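Local coordinates for protein ATP-dependent 6-phosphofructokinase subunit beta (Saccharomyces cerevisiae, PDB 3O8O) that catalyses the ATP-dependent phosphorylation of fructose 6-phosphate to fructose 1,6-bisphosphate, the first committing step of glycolysis, at residues B[18-23]-B[64-69]; B[299-304]-B[580-585]; B[466-471]-B[501-506]; B[471-476]-B[508-513]; B[201-206]-B[366-371]. One frame throughout, in Å; residues are numbered along the deposited sequence.

From the N terminus, interaction 1 closes first, fastening helix 18-32 to the loop at 64-69 within the catalytic half. Interaction 5 opens at 201-206. Before 366-371 closes it and joins helix 203-212 to helix 368-380, interaction 2 has opened at 299-304, so the two cross. Interaction 2 closes only at 580-585, tying helix 297-316 of the catalytic half to helix 574-583 of the regulatory half; its Arg-300 also packs on Ser-66 and Ala-67 of interaction 1. Interactions 3 and 4 both fall within that long span. They cross each other, share Ala-471, and bind the approach to and start of helix 473-483 to helix 494-504 and the loop after it.

Interaction 1 of 5, residues B[18-23]-B[64-69]; sequences MNSNVR and GWSAEG
Asn-19 reaches from helix 18-32 into the turn 64-69. Its CB lies 3.5 Å from Trp-65 O, and with CG anti to the carbonyl carbon (chi1 -78°) the amide ends among backbone carbonyls. OD1 sits 3.7 Å from Trp-65 CE3, the amide and indole planes being 69° apart, and accepts a hydrogen bond from Asn-72 N. ND2 makes a nearly straight bond of 2.7 Å to Glu-68 O (171° at the hydrogen); the oxygen lies in the amide plane, whereas ND2 stands above the plane of that carbonyl. A second, weak bond joins ND2 to Gly-69 O at 2.9 Å. Helix 18-32 is the helix of the β-α-β crossover between parallel strands 5-11 and 35-39 in the catalytic domain, and Gly-69 lies about 9 Å from the side chain of Arg-291, which binds fructose 6-phosphate. A leucine in place of Asn-19 would probably leave the carbonyl oxygens of Glu-68 and Gly-69 without their donor and let the turn shift. One helical turn on from Asn-19, Val-22 CG1 touches Trp-65 CZ3 at 3.5 Å, while the hydroxyls Ser-20 OG and Ser-66 OG share a hydrogen bond of 3.0 Å.

Interaction 2 of 5, residues B[299-304]-B[580-585]; sequences DRILAT and SLAVGA
The guanidinium group of Arg-300 meets Ala-582 O at its edge, close to the guanidinium plane, while Val-583 CG1 approaches the same group obliquely, 4.2 Å from Arg-300 NH1. The edge contact is a hydrogen bond from Arg-300 NH1 to Ala-582 O, 3.3 Å long with 165° at the hydrogen; NH1 stands somewhat tilted from the carbonyl plane. CG of Arg-300 is anti to the carbonyl carbon (chi1 -65°) and the chain then runs extended to NE, which carries the charged end across to the last turn of helix 574-583. The other nitrogens have partners too: NE donates to Ala-295 O, and NH2 donates to Thr-294 OG1 and forms a salt bridge with Asp-549 on helix 537-558. Alongside the arginine the two helices meet through apolar branches. Ile-301 CG1 packs on Ala-582 CB at 4.0 Å, and Ile-301 CG2 on Leu-581 CD2 at 3.8 Å. Thr-304 CG2 lies 4.4 Å from Leu-581 CD1, while Thr-304 OG1 donates to Arg-300 O at 2.8 Å, the same carbonyl that takes Thr-304 N. Helix 297-316 belongs to the catalytic half of the chain and helix 574-583 to the regulatory half, so this is an interdomain helix contact. A methionine in place of Arg-300 would probably leave Asp-549 without this charged partner and Ala-582 O without this donor. The guanidinium thus bridges a loop carbonyl of one half and a carboxylate and helix-end carbonyl of the other, which suggests that its buried charge is offset by Asp-549.

Interaction 3 of 5, residues B[466-471]-B[501-506]; sequences VTPEEA and HQLERA
Gln-502 lays its amide over the carboxylate end of Glu-469, the two planes stacked and only 23° apart, with Glu-469 CD 3.7 Å from Gln-502 CD. The Gln-502 chain runs out extended beyond CG, and its amide lies against the turn formed by Thr-467, Pro-468 and Glu-469, meeting Thr-467 at about a right angle. Beyond this stack, Glu-469 OE1 forms a salt bridge of 3.0 Å with Arg-505 NH2. Arg-505 is the first residue past the helix end: its CG lies between the backbone N and the carbonyl carbon (chi1 77°) and the chain bends twice more, at chi2 and chi3, which brings NH2 to Glu-469 OE1, carboxylate and guanidinium planes 41° apart. The segment 466-471 leads into helix 473-483, and 501-506 spans the last turn of helix 494-504 and the two residues after it; this is the helix of a β-α-β crossover joining parallel strands 487-492 and 519-521 in the regulatory domain. Arg-465, two residues before Thr-467, binds the activator fructose 2,6-bisphosphate, and the Thr-467 side chain is about 11 Å from the bound ligand. On the buried side Leu-503 CD2 packs against Pro-468 CB at 3.9 Å, and both residues also touch Trp-433 of helix 432-439. The turn itself is held by Glu-470, whose OE2 accepts from Thr-467 N at 2.8 Å, and by a backbone bond from Glu-470 N to Thr-467 O.

Interaction 4 of 5, residues B[471-476]-B[508-513]; sequences ADLGMI and ESYPAF
Leu-473 meets two aromatic side chains, Tyr-510 and Phe-513, that reach across from the loop. Its CB is 4.4 Å from Tyr-510 CZ and its CG 4.1 Å from Phe-513 CE2, with the leucine running at a slant to the phenylalanine. Both rings have CG anti to the carbonyl carbon (chi1 -66° for Tyr-510 and -56° for Phe-513), and each points at the first turn of helix 473-483. Phe-513 turns its edge to Ile-476: CG2 of the isoleucine lies near the ring plane, 4.0 Å from Phe-513 CZ, and the two side chains are at about a right angle. Tyr-510 instead comes up against backbone, its CE1 3.5 Å from Gly-474 CA; a CB at this glycine would point away from the loop and run into Asp-472 OD2. Phe-513 N bonds to Tyr-510 O (3.1 Å) where Tyr-510 leads into the 3-10 turn 511-513. Asp-472 is at the N-cap of the helix, its OD1 and OD2 both accepting weakly from Met-475 N. Phe-480, farther along the same helix, also meets Phe-513, with its ring plane at about 75°, and helix 432-439 lies against Ile-476. This is the packing of a helix start against a connecting loop in the α/β fold of the regulatory domain: helix 473-483, just ahead of strand 487-492, is held to the loop that runs from helix 494-504 to strand 519-521.

Interaction 5 of 5, residues B[201-206]-B[366-371]; sequences CGWLAL and TEFIEH
Leu-206 sets its CD2 over one face of the Phe-368 ring, 3.8 Å from the centroid and 19° off the normal, a CH-pi contact shifted toward the rim. The same methyl group lies 3.6 Å from Phe-368 O and 4.0 Å from His-371 CB, so a single branch fills the groove between these two residues, one helical turn apart. At the ring's edge sits the backbone of Trp-203, with Trp-203 N 3.9 Å from Phe-368 CE1, and Phe-368 CD1 comes to the edge of the indole at CD1, 4.2 Å away. CG anti to the backbone N (chi1 -174°) carries the Phe-368 ring to both partners. In the next shell, Trp-203 N donates to Cys-201 SG at 3.4 Å beside the N-cap Gly-202, and the indole stands edge-to-face with Tyr-168. Glu-367, the N-cap of helix 368-380, takes a weak bond from His-371 NE2 and, through OE1, a hydrogen bond with Ser-722. Helix 203-212 follows the fructose 6-phosphate-binding residues Met-197 to Arg-199, and Gly-202 is about 10 Å from the bound sugar phosphate. The two helix starts are thus joined by dispersion and CH-pi packing, without a polar bond across to fix their direction.

Interaction 1 of 5, residues B[18-23]-B[64-69]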
# COMPACT_ATOMS: atom_id res chain seq x y z
N MET B 18 9.42 38.44 -18.01
CA MET B 18 10.74 38.88 -18.43
C MET B 18 11.80 38.11 -17.65
O MET B 18 12.83 37.72 -18.20
CB MET B 18 10.91 40.38 -18.21
CG MET B 18 9.95 41.20 -19.04
SD MET B 18 10.30 42.97 -19.08
CE MET B 18 10.40 43.21 -20.80
N ASN B 19 11.53 37.89 -16.36
CA ASN B 19 12.46 37.15 -15.50
C ASN B 19 12.67 35.74 -16.02
O ASN B 19 13.78 35.22 -15.97
CB ASN B 19 11.94 37.09 -14.08
CG ASN B 19 12.16 38.37 -13.32
OD1 ASN B 19 13.20 39.00 -13.45
ND2 ASN B 19 11.19 38.76 -12.49
N SER B 20 11.60 35.10 -16.49
CA SER B 20 11.75 33.76 -17.03
C SER B 20 12.62 33.89 -18.26
O SER B 20 13.43 33.00 -18.54
CB SER B 20 10.41 33.16 -17.41
OG SER B 20 9.61 32.99 -16.26
N ASN B 21 12.46 35.00 -18.99
CA ASN B 21 13.25 35.25 -20.20
C ASN B 21 14.72 35.43 -19.83
O ASN B 21 15.62 34.73 -20.32
CB ASN B 21 12.73 36.49 -20.96
CG ASN B 21 13.16 36.51 -22.42
OD1 ASN B 21 12.89 35.56 -23.16
ND2 ASN B 21 13.83 37.58 -22.84
N VAL B 22 14.98 36.37 -18.94
CA VAL B 22 16.33 36.59 -18.50
C VAL B 22 16.94 35.25 -18.05
O VAL B 22 18.02 34.87 -18.49
CB VAL B 22 16.37 37.60 -17.35
CG1 VAL B 22 17.73 37.68 -16.74
CG2 VAL B 22 15.98 38.96 -17.86
N ARG B 23 16.23 34.54 -17.19
CA ARG B 23 16.71 33.27 -16.66
C ARG B 23 17.16 32.28 -17.72
O ARG B 23 18.24 31.72 -17.61
CB ARG B 23 15.63 32.63 -15.81
CG ARG B 23 16.07 31.36 -15.12
CD ARG B 23 15.03 30.26 -15.31
NE ARG B 23 15.29 29.20 -14.36
CZ ARG B 23 15.03 27.91 -14.58
NH1 ARG B 23 14.51 27.52 -15.73
NH2 ARG B 23 15.32 27.02 -13.64
N GLY B 64 15.44 30.50 -9.22
CA GLY B 64 14.11 30.86 -8.77
C GLY B 64 13.41 32.00 -9.49
O GLY B 64 12.28 32.37 -9.17
N TRP B 65 14.07 32.56 -10.48
CA TRP B 65 13.50 33.68 -11.21
C TRP B 65 12.20 33.46 -11.95
O TRP B 65 11.37 34.37 -12.03
CB TRP B 65 14.55 34.22 -12.16
CG TRP B 65 15.53 35.02 -11.43
CD1 TRP B 65 15.95 34.82 -10.16
CD2 TRP B 65 16.23 36.16 -11.92
NE1 TRP B 65 16.87 35.77 -9.81
CE2 TRP B 65 17.06 36.61 -10.88
CE3 TRP B 65 16.23 36.85 -13.14
CZ2 TRP B 65 17.89 37.72 -11.02
CZ3 TRP B 65 17.04 37.94 -13.27
CH2 TRP B 65 17.87 38.38 -12.22
N SER B 66 12.01 32.27 -12.50
CA SER B 66 10.80 31.97 -13.25
C SER B 66 9.53 32.26 -12.45
O SER B 66 8.43 32.33 -13.01
CB SER B 66 10.81 30.50 -13.66
OG SER B 66 10.41 30.38 -15.01
N ALA B 67 9.67 32.46 -11.14
CA ALA B 67 8.50 32.72 -10.31
C ALA B 67 8.45 34.12 -9.71
O ALA B 67 7.81 34.34 -8.68
CB ALA B 67 8.43 31.68 -9.21
N GLU B 68 9.09 35.09 -10.35
CA GLU B 68 9.07 36.45 -9.83
C GLU B 68 8.59 37.47 -10.86
O GLU B 68 8.94 37.39 -12.04
CB GLU B 68 10.46 36.80 -9.37
CG GLU B 68 10.94 35.88 -8.32
CD GLU B 68 12.26 36.31 -7.75
OE1 GLU B 68 12.46 37.52 -7.57
OE2 GLU B 68 13.08 35.42 -7.46
N GLY B 69 7.82 38.44 -10.40
CA GLY B 69 7.31 39.46 -11.30
C GLY B 69 8.31 40.51 -11.74
O GLY B 69 9.42 40.60 -11.22

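Interaction 2 of 5, residues B[299-304]-B[580-585]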
# COMPACT_ATOMS: atom_id res chain seq x y z
N ASP B 299 3.14 32.16 -20.03
CA ASP B 299 4.21 33.12 -20.19
C ASP B 299 5.55 32.57 -19.76
O ASP B 299 6.52 32.69 -20.49
CB ASP B 299 3.92 34.43 -19.46
CG ASP B 299 3.01 35.35 -20.26
OD1 ASP B 299 3.13 35.40 -21.51
OD2 ASP B 299 2.18 36.04 -19.64
N ARG B 300 5.61 31.95 -18.59
CA ARG B 300 6.89 31.39 -18.17
C ARG B 300 7.42 30.49 -19.28
O ARG B 300 8.53 30.70 -19.78
CB ARG B 300 6.74 30.58 -16.90
CG ARG B 300 6.35 31.38 -15.70
CD ARG B 300 6.44 30.55 -14.45
NE ARG B 300 5.65 31.16 -13.39
CZ ARG B 300 5.70 30.82 -12.11
NH1 ARG B 300 6.51 29.85 -11.70
NH2 ARG B 300 4.94 31.45 -11.24
N ILE B 301 6.63 29.50 -19.69
CA ILE B 301 7.04 28.56 -20.72
C ILE B 301 7.39 29.22 -22.05
O ILE B 301 8.33 28.82 -22.74
CB ILE B 301 5.95 27.51 -20.95
CG1 ILE B 301 5.65 26.81 -19.62
CG2 ILE B 301 6.41 26.48 -21.99
CD1 ILE B 301 4.44 25.86 -19.64
N LEU B 302 6.64 30.26 -22.40
CA LEU B 302 6.91 30.95 -23.64
C LEU B 302 8.24 31.68 -23.54
O LEU B 302 9.12 31.52 -24.37
CB LEU B 302 5.80 31.97 -23.96
CG LEU B 302 6.10 32.87 -25.16
CD1 LEU B 302 6.31 32.03 -26.41
CD2 LEU B 302 4.96 33.82 -25.35
N ALA B 303 8.38 32.50 -22.51
CA ALA B 303 9.60 33.26 -22.31
C ALA B 303 10.81 32.36 -22.10
O ALA B 303 11.93 32.73 -22.42
CB ALA B 303 9.42 34.18 -21.12
N THR B 304 10.61 31.17 -21.55
CA THR B 304 11.72 30.28 -21.35
C THR B 304 12.23 29.73 -22.67
O THR B 304 13.44 29.66 -22.88
CB THR B 304 11.35 29.12 -20.44
OG1 THR B 304 11.08 29.63 -19.13
CG2 THR B 304 12.49 28.09 -20.38
N SER B 580 7.16 21.20 -14.69
CA SER B 580 8.57 21.15 -14.41
C SER B 580 9.28 22.32 -15.10
O SER B 580 10.01 23.09 -14.47
CB SER B 580 9.13 19.81 -14.91
OG SER B 580 10.54 19.82 -14.90
N LEU B 581 9.07 22.47 -16.40
CA LEU B 581 9.74 23.54 -17.11
C LEU B 581 9.37 24.90 -16.52
O LEU B 581 10.24 25.76 -16.38
CB LEU B 581 9.38 23.52 -18.59
CG LEU B 581 10.16 24.45 -19.51
CD1 LEU B 581 11.53 23.88 -19.72
CD2 LEU B 581 9.48 24.59 -20.85
N ALA B 582 8.10 25.07 -16.16
CA ALA B 582 7.60 26.33 -15.62
C ALA B 582 8.05 26.71 -14.22
O ALA B 582 7.99 27.89 -13.83
CB ALA B 582 6.13 26.34 -15.67
N VAL B 583 8.48 25.74 -13.43
CA VAL B 583 8.93 26.07 -12.08
C VAL B 583 10.40 25.75 -11.94
O VAL B 583 10.97 25.90 -10.87
CB VAL B 583 8.18 25.28 -11.00
CG1 VAL B 583 6.73 25.69 -10.99
CG2 VAL B 583 8.32 23.78 -11.24
N GLY B 584 11.02 25.32 -13.03
CA GLY B 584 12.43 24.99 -12.96
C GLY B 584 12.71 23.75 -12.13
O GLY B 584 13.69 23.70 -11.42
N ALA B 585 11.84 22.75 -12.22
CA ALA B 585 12.05 21.54 -11.44
C ALA B 585 13.40 20.94 -11.82
O ALA B 585 13.78 20.94 -12.98
CB ALA B 585 10.93 20.53 -11.71

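Interaction 3 of 5, residues B[466-471]-B[501-506]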
# COMPACT_ATOMS: atom_id res chain seq x y z
N VAL B 466 -18.94 6.77 -17.16
CA VAL B 466 -19.71 5.68 -17.75
C VAL B 466 -19.75 5.80 -19.25
O VAL B 466 -20.04 6.88 -19.77
CB VAL B 466 -21.16 5.66 -17.27
CG1 VAL B 466 -21.78 4.32 -17.65
CG2 VAL B 466 -21.25 5.90 -15.76
N THR B 467 -19.44 4.71 -19.95
CA THR B 467 -19.47 4.71 -21.40
C THR B 467 -20.87 4.30 -21.90
O THR B 467 -21.61 3.60 -21.19
CB THR B 467 -18.47 3.73 -22.00
OG1 THR B 467 -18.73 2.42 -21.51
CG2 THR B 467 -17.07 4.15 -21.66
N PRO B 468 -21.23 4.72 -23.13
CA PRO B 468 -22.55 4.37 -23.64
C PRO B 468 -22.92 2.91 -23.45
O PRO B 468 -24.01 2.60 -22.99
CB PRO B 468 -22.46 4.78 -25.11
CG PRO B 468 -21.61 5.99 -25.03
CD PRO B 468 -20.49 5.50 -24.13
N GLU B 469 -22.00 2.02 -23.79
CA GLU B 469 -22.29 0.60 -23.66
C GLU B 469 -22.60 0.20 -22.23
O GLU B 469 -23.36 -0.73 -21.98
CB GLU B 469 -21.12 -0.23 -24.17
CG GLU B 469 -20.84 -0.03 -25.63
CD GLU B 469 -19.81 -1.00 -26.15
OE1 GLU B 469 -19.37 -0.84 -27.32
OE2 GLU B 469 -19.45 -1.92 -25.38
N GLU B 470 -22.03 0.92 -21.28
CA GLU B 470 -22.28 0.60 -19.90
C GLU B 470 -23.64 1.06 -19.45
O GLU B 470 -24.19 0.52 -18.50
CB GLU B 470 -21.21 1.21 -19.02
CG GLU B 470 -19.85 0.59 -19.19
CD GLU B 470 -18.75 1.45 -18.60
OE1 GLU B 470 -17.60 0.98 -18.58
OE2 GLU B 470 -19.03 2.59 -18.18
N ALA B 471 -24.20 2.05 -20.13
CA ALA B 471 -25.50 2.58 -19.73
C ALA B 471 -26.64 2.06 -20.59
O ALA B 471 -27.77 2.54 -20.47
CB ALA B 471 -25.47 4.10 -19.78
N HIS B 501 -16.35 6.93 -30.22
CA HIS B 501 -16.06 5.69 -30.89
C HIS B 501 -17.19 4.69 -30.80
O HIS B 501 -17.57 4.11 -31.80
CB HIS B 501 -14.80 5.07 -30.33
CG HIS B 501 -14.66 3.63 -30.66
ND1 HIS B 501 -15.10 2.64 -29.82
CD2 HIS B 501 -14.15 3.01 -31.75
CE1 HIS B 501 -14.88 1.46 -30.37
NE2 HIS B 501 -14.30 1.66 -31.54
N GLN B 502 -17.72 4.48 -29.61
CA GLN B 502 -18.81 3.53 -29.46
C GLN B 502 -20.05 3.94 -30.26
O GLN B 502 -20.56 3.17 -31.09
CB GLN B 502 -19.16 3.35 -27.98
CG GLN B 502 -18.14 2.53 -27.21
CD GLN B 502 -18.49 2.38 -25.74
OE1 GLN B 502 -17.73 1.78 -24.98
NE2 GLN B 502 -19.63 2.92 -25.33
N LEU B 503 -20.54 5.16 -30.03
CA LEU B 503 -21.73 5.60 -30.74
C LEU B 503 -21.57 5.42 -32.25
O LEU B 503 -22.48 4.92 -32.90
CB LEU B 503 -22.05 7.07 -30.43
CG LEU B 503 -22.40 7.39 -28.98
CD1 LEU B 503 -22.95 8.80 -28.91
CD2 LEU B 503 -23.43 6.43 -28.46
N GLU B 504 -20.41 5.79 -32.78
CA GLU B 504 -20.17 5.68 -34.22
C GLU B 504 -20.23 4.25 -34.73
O GLU B 504 -20.88 3.99 -35.74
CB GLU B 504 -18.82 6.30 -34.61
CG GLU B 504 -18.51 6.26 -36.11
CD GLU B 504 -18.04 4.88 -36.61
OE1 GLU B 504 -18.02 4.66 -37.84
OE2 GLU B 504 -17.67 4.02 -35.78
N ARG B 505 -19.56 3.31 -34.07
CA ARG B 505 -19.64 1.97 -34.61
C ARG B 505 -20.93 1.31 -34.15
O ARG B 505 -21.13 0.10 -34.28
CB ARG B 505 -18.37 1.13 -34.32
CG ARG B 505 -18.12 0.55 -32.97
CD ARG B 505 -18.92 -0.67 -32.61
NE ARG B 505 -18.05 -1.62 -31.95
CZ ARG B 505 -17.53 -1.57 -30.73
NH1 ARG B 505 -16.74 -2.58 -30.38
NH2 ARG B 505 -17.78 -0.61 -29.84
N ALA B 506 -21.83 2.14 -33.65
CA ALA B 506 -23.13 1.69 -33.21
C ALA B 506 -24.10 2.27 -34.23
O ALA B 506 -25.32 2.11 -34.12
CB ALA B 506 -23.45 2.22 -31.82

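Interaction 4 of 5, residues B[471-476]-B[508-513]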
# COMPACT_ATOMS: atom_id res chain seq x y z
N ALA B 471 -24.20 2.05 -20.13
CA ALA B 471 -25.50 2.58 -19.73
C ALA B 471 -26.64 2.06 -20.59
O ALA B 471 -27.77 2.54 -20.47
CB ALA B 471 -25.47 4.10 -19.78
N ASP B 472 -26.36 1.07 -21.44
CA ASP B 472 -27.37 0.51 -22.33
C ASP B 472 -27.56 1.42 -23.54
O ASP B 472 -28.27 2.43 -23.48
CB ASP B 472 -28.71 0.34 -21.62
CG ASP B 472 -29.87 0.11 -22.59
OD1 ASP B 472 -31.03 0.28 -22.16
OD2 ASP B 472 -29.62 -0.25 -23.76
N LEU B 473 -26.91 1.04 -24.64
CA LEU B 473 -26.96 1.76 -25.90
C LEU B 473 -28.41 2.01 -26.32
O LEU B 473 -28.77 3.13 -26.70
CB LEU B 473 -26.24 0.92 -26.96
CG LEU B 473 -25.26 1.68 -27.84
CD1 LEU B 473 -24.40 2.58 -26.99
CD2 LEU B 473 -24.41 0.68 -28.63
N GLY B 474 -29.24 0.96 -26.23
CA GLY B 474 -30.64 1.09 -26.58
C GLY B 474 -31.28 2.34 -26.02
O GLY B 474 -31.60 3.27 -26.76
N MET B 475 -31.46 2.36 -24.71
CA MET B 475 -32.07 3.51 -24.06
C MET B 475 -31.49 4.81 -24.58
O MET B 475 -32.19 5.83 -24.66
CB MET B 475 -31.85 3.43 -22.54
CG MET B 475 -32.82 2.54 -21.80
SD MET B 475 -34.52 3.13 -21.98
CE MET B 475 -34.61 4.45 -20.73
N ILE B 476 -30.20 4.78 -24.91
CA ILE B 476 -29.56 5.98 -25.40
C ILE B 476 -30.18 6.35 -26.74
O ILE B 476 -30.81 7.40 -26.88
CB ILE B 476 -28.04 5.77 -25.63
CG1 ILE B 476 -27.39 5.15 -24.39
CG2 ILE B 476 -27.39 7.11 -25.99
CD1 ILE B 476 -27.47 6.04 -23.14
N GLU B 508 -24.76 1.71 -37.71
CA GLU B 508 -25.58 0.67 -38.29
C GLU B 508 -25.90 -0.20 -37.08
O GLU B 508 -24.99 -0.69 -36.41
CB GLU B 508 -24.74 0.00 -39.41
CG GLU B 508 -24.50 -1.51 -39.48
CD GLU B 508 -24.15 -2.18 -38.17
OE1 GLU B 508 -22.96 -2.17 -37.75
OE2 GLU B 508 -25.10 -2.73 -37.58
N SER B 509 -27.19 -0.28 -36.75
CA SER B 509 -27.73 -1.03 -35.61
C SER B 509 -28.67 -0.11 -34.83
O SER B 509 -29.62 -0.55 -34.20
CB SER B 509 -26.63 -1.52 -34.67
OG SER B 509 -26.83 -2.89 -34.31
N TYR B 510 -28.39 1.18 -34.89
CA TYR B 510 -29.21 2.18 -34.22
C TYR B 510 -29.08 3.45 -35.08
O TYR B 510 -28.21 4.28 -34.84
CB TYR B 510 -28.69 2.47 -32.81
CG TYR B 510 -28.78 1.32 -31.83
CD1 TYR B 510 -29.79 1.28 -30.85
CD2 TYR B 510 -27.85 0.28 -31.85
CE1 TYR B 510 -29.87 0.24 -29.93
CE2 TYR B 510 -27.92 -0.77 -30.93
CZ TYR B 510 -28.93 -0.78 -29.97
OH TYR B 510 -29.02 -1.83 -29.08
N PRO B 511 -29.96 3.61 -36.08
CA PRO B 511 -29.92 4.79 -36.96
C PRO B 511 -30.01 6.18 -36.31
O PRO B 511 -29.88 7.19 -37.00
CB PRO B 511 -31.06 4.52 -37.93
CG PRO B 511 -32.05 3.83 -37.04
CD PRO B 511 -31.17 2.82 -36.34
N ALA B 512 -30.24 6.24 -34.99
CA ALA B 512 -30.32 7.53 -34.30
C ALA B 512 -28.94 8.19 -34.18
O ALA B 512 -28.82 9.40 -33.97
CB ALA B 512 -30.94 7.36 -32.91
N PHE B 513 -27.91 7.36 -34.32
CA PHE B 513 -26.52 7.80 -34.24
C PHE B 513 -25.98 8.11 -35.63
O PHE B 513 -24.82 8.45 -35.79
CB PHE B 513 -25.68 6.70 -33.59
CG PHE B 513 -26.17 6.29 -32.23
CD1 PHE B 513 -26.70 7.24 -31.35
CD2 PHE B 513 -26.06 4.97 -31.80
CE1 PHE B 513 -27.13 6.89 -30.08
CE2 PHE B 513 -26.49 4.60 -30.52
CZ PHE B 513 -27.02 5.57 -29.66

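Interaction 5 of 5, residues B[201-206]-B[366-371]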
# COMPACT_ATOMS: atom_id res chain seq x y z
N CYS B 201 -3.99 48.57 -28.69
CA CYS B 201 -4.46 47.25 -29.09
C CYS B 201 -5.65 46.89 -28.25
O CYS B 201 -5.81 47.38 -27.14
CB CYS B 201 -3.37 46.22 -28.89
SG CYS B 201 -3.82 44.64 -29.58
N GLY B 202 -6.51 46.04 -28.78
CA GLY B 202 -7.69 45.66 -28.04
C GLY B 202 -7.74 44.18 -27.73
O GLY B 202 -8.78 43.64 -27.34
N TRP B 203 -6.60 43.52 -27.91
CA TRP B 203 -6.48 42.09 -27.65
C TRP B 203 -6.91 41.72 -26.23
O TRP B 203 -7.63 40.74 -26.03
CB TRP B 203 -5.05 41.62 -27.88
CG TRP B 203 -4.94 40.15 -27.75
CD1 TRP B 203 -5.25 39.21 -28.69
CD2 TRP B 203 -4.54 39.43 -26.59
NE1 TRP B 203 -5.08 37.94 -28.18
CE2 TRP B 203 -4.64 38.05 -26.89
CE3 TRP B 203 -4.11 39.82 -25.31
CZ2 TRP B 203 -4.32 37.06 -25.96
CZ3 TRP B 203 -3.80 38.83 -24.40
CH2 TRP B 203 -3.90 37.47 -24.73
N LEU B 204 -6.46 42.51 -25.25
CA LEU B 204 -6.80 42.30 -23.86
C LEU B 204 -8.29 42.51 -23.57
O LEU B 204 -8.91 41.68 -22.88
CB LEU B 204 -5.99 43.22 -22.96
CG LEU B 204 -4.54 42.81 -22.73
CD1 LEU B 204 -3.82 43.92 -21.96
CD2 LEU B 204 -4.46 41.50 -21.96
N ALA B 205 -8.86 43.59 -24.08
CA ALA B 205 -10.28 43.87 -23.86
C ALA B 205 -11.17 42.79 -24.50
O ALA B 205 -12.13 42.33 -23.89
CB ALA B 205 -10.64 45.25 -24.41
N LEU B 206 -10.84 42.39 -25.72
CA LEU B 206 -11.61 41.37 -26.42
C LEU B 206 -11.61 40.03 -25.65
O LEU B 206 -12.68 39.57 -25.21
CB LEU B 206 -11.05 41.20 -27.83
CG LEU B 206 -11.46 40.01 -28.71
CD1 LEU B 206 -12.98 39.95 -28.93
CD2 LEU B 206 -10.73 40.15 -30.03
N THR B 366 -2.83 35.67 -35.35
CA THR B 366 -3.46 34.62 -36.15
C THR B 366 -4.92 34.30 -35.84
O THR B 366 -5.61 33.74 -36.68
CB THR B 366 -2.61 33.30 -36.07
OG1 THR B 366 -3.15 32.31 -36.96
CG2 THR B 366 -2.61 32.76 -34.62
N GLU B 367 -5.41 34.65 -34.65
CA GLU B 367 -6.81 34.35 -34.35
C GLU B 367 -7.61 35.50 -33.74
O GLU B 367 -8.66 35.28 -33.14
CB GLU B 367 -6.91 33.10 -33.47
CG GLU B 367 -6.02 33.05 -32.24
CD GLU B 367 -6.34 31.84 -31.37
OE1 GLU B 367 -6.19 30.69 -31.87
OE2 GLU B 367 -6.76 32.02 -30.21
N PHE B 368 -7.13 36.72 -33.92
CA PHE B 368 -7.80 37.89 -33.38
C PHE B 368 -9.24 38.04 -33.87
O PHE B 368 -10.17 38.24 -33.08
CB PHE B 368 -7.04 39.17 -33.76
CG PHE B 368 -7.59 40.40 -33.12
CD1 PHE B 368 -6.89 41.06 -32.12
CD2 PHE B 368 -8.84 40.90 -33.51
CE1 PHE B 368 -7.42 42.19 -31.49
CE2 PHE B 368 -9.38 42.02 -32.90
CZ PHE B 368 -8.67 42.67 -31.88
N ILE B 369 -9.41 37.96 -35.19
CA ILE B 369 -10.72 38.11 -35.80
C ILE B 369 -11.70 37.02 -35.39
O ILE B 369 -12.86 37.30 -35.08
CB ILE B 369 -10.59 38.15 -37.34
CD1 ILE B 369 -9.17 39.29 -39.15
N GLU B 370 -11.22 35.78 -35.37
CA GLU B 370 -12.08 34.66 -34.99
C GLU B 370 -12.73 34.91 -33.64
O GLU B 370 -13.92 34.68 -33.47
CB GLU B 370 -11.26 33.38 -34.96
CG GLU B 370 -12.08 32.11 -34.91
CD GLU B 370 -11.22 30.88 -35.20
OE1 GLU B 370 -10.77 30.72 -36.36
OE2 GLU B 370 -10.99 30.07 -34.27
N HIS B 371 -11.93 35.39 -32.68
CA HIS B 371 -12.42 35.70 -31.34
C HIS B 371 -13.51 36.74 -31.42
O HIS B 371 -14.58 36.59 -30.82
CB HIS B 371 -11.29 36.22 -30.44
CG HIS B 371 -10.39 35.14 -29.91
ND1 HIS B 371 -10.87 33.95 -29.40
CD2 HIS B 371 -9.05 35.08 -29.80
CE1 HIS B 371 -9.87 33.21 -28.99
NE2 HIS B 371 -8.74 33.87 -29.22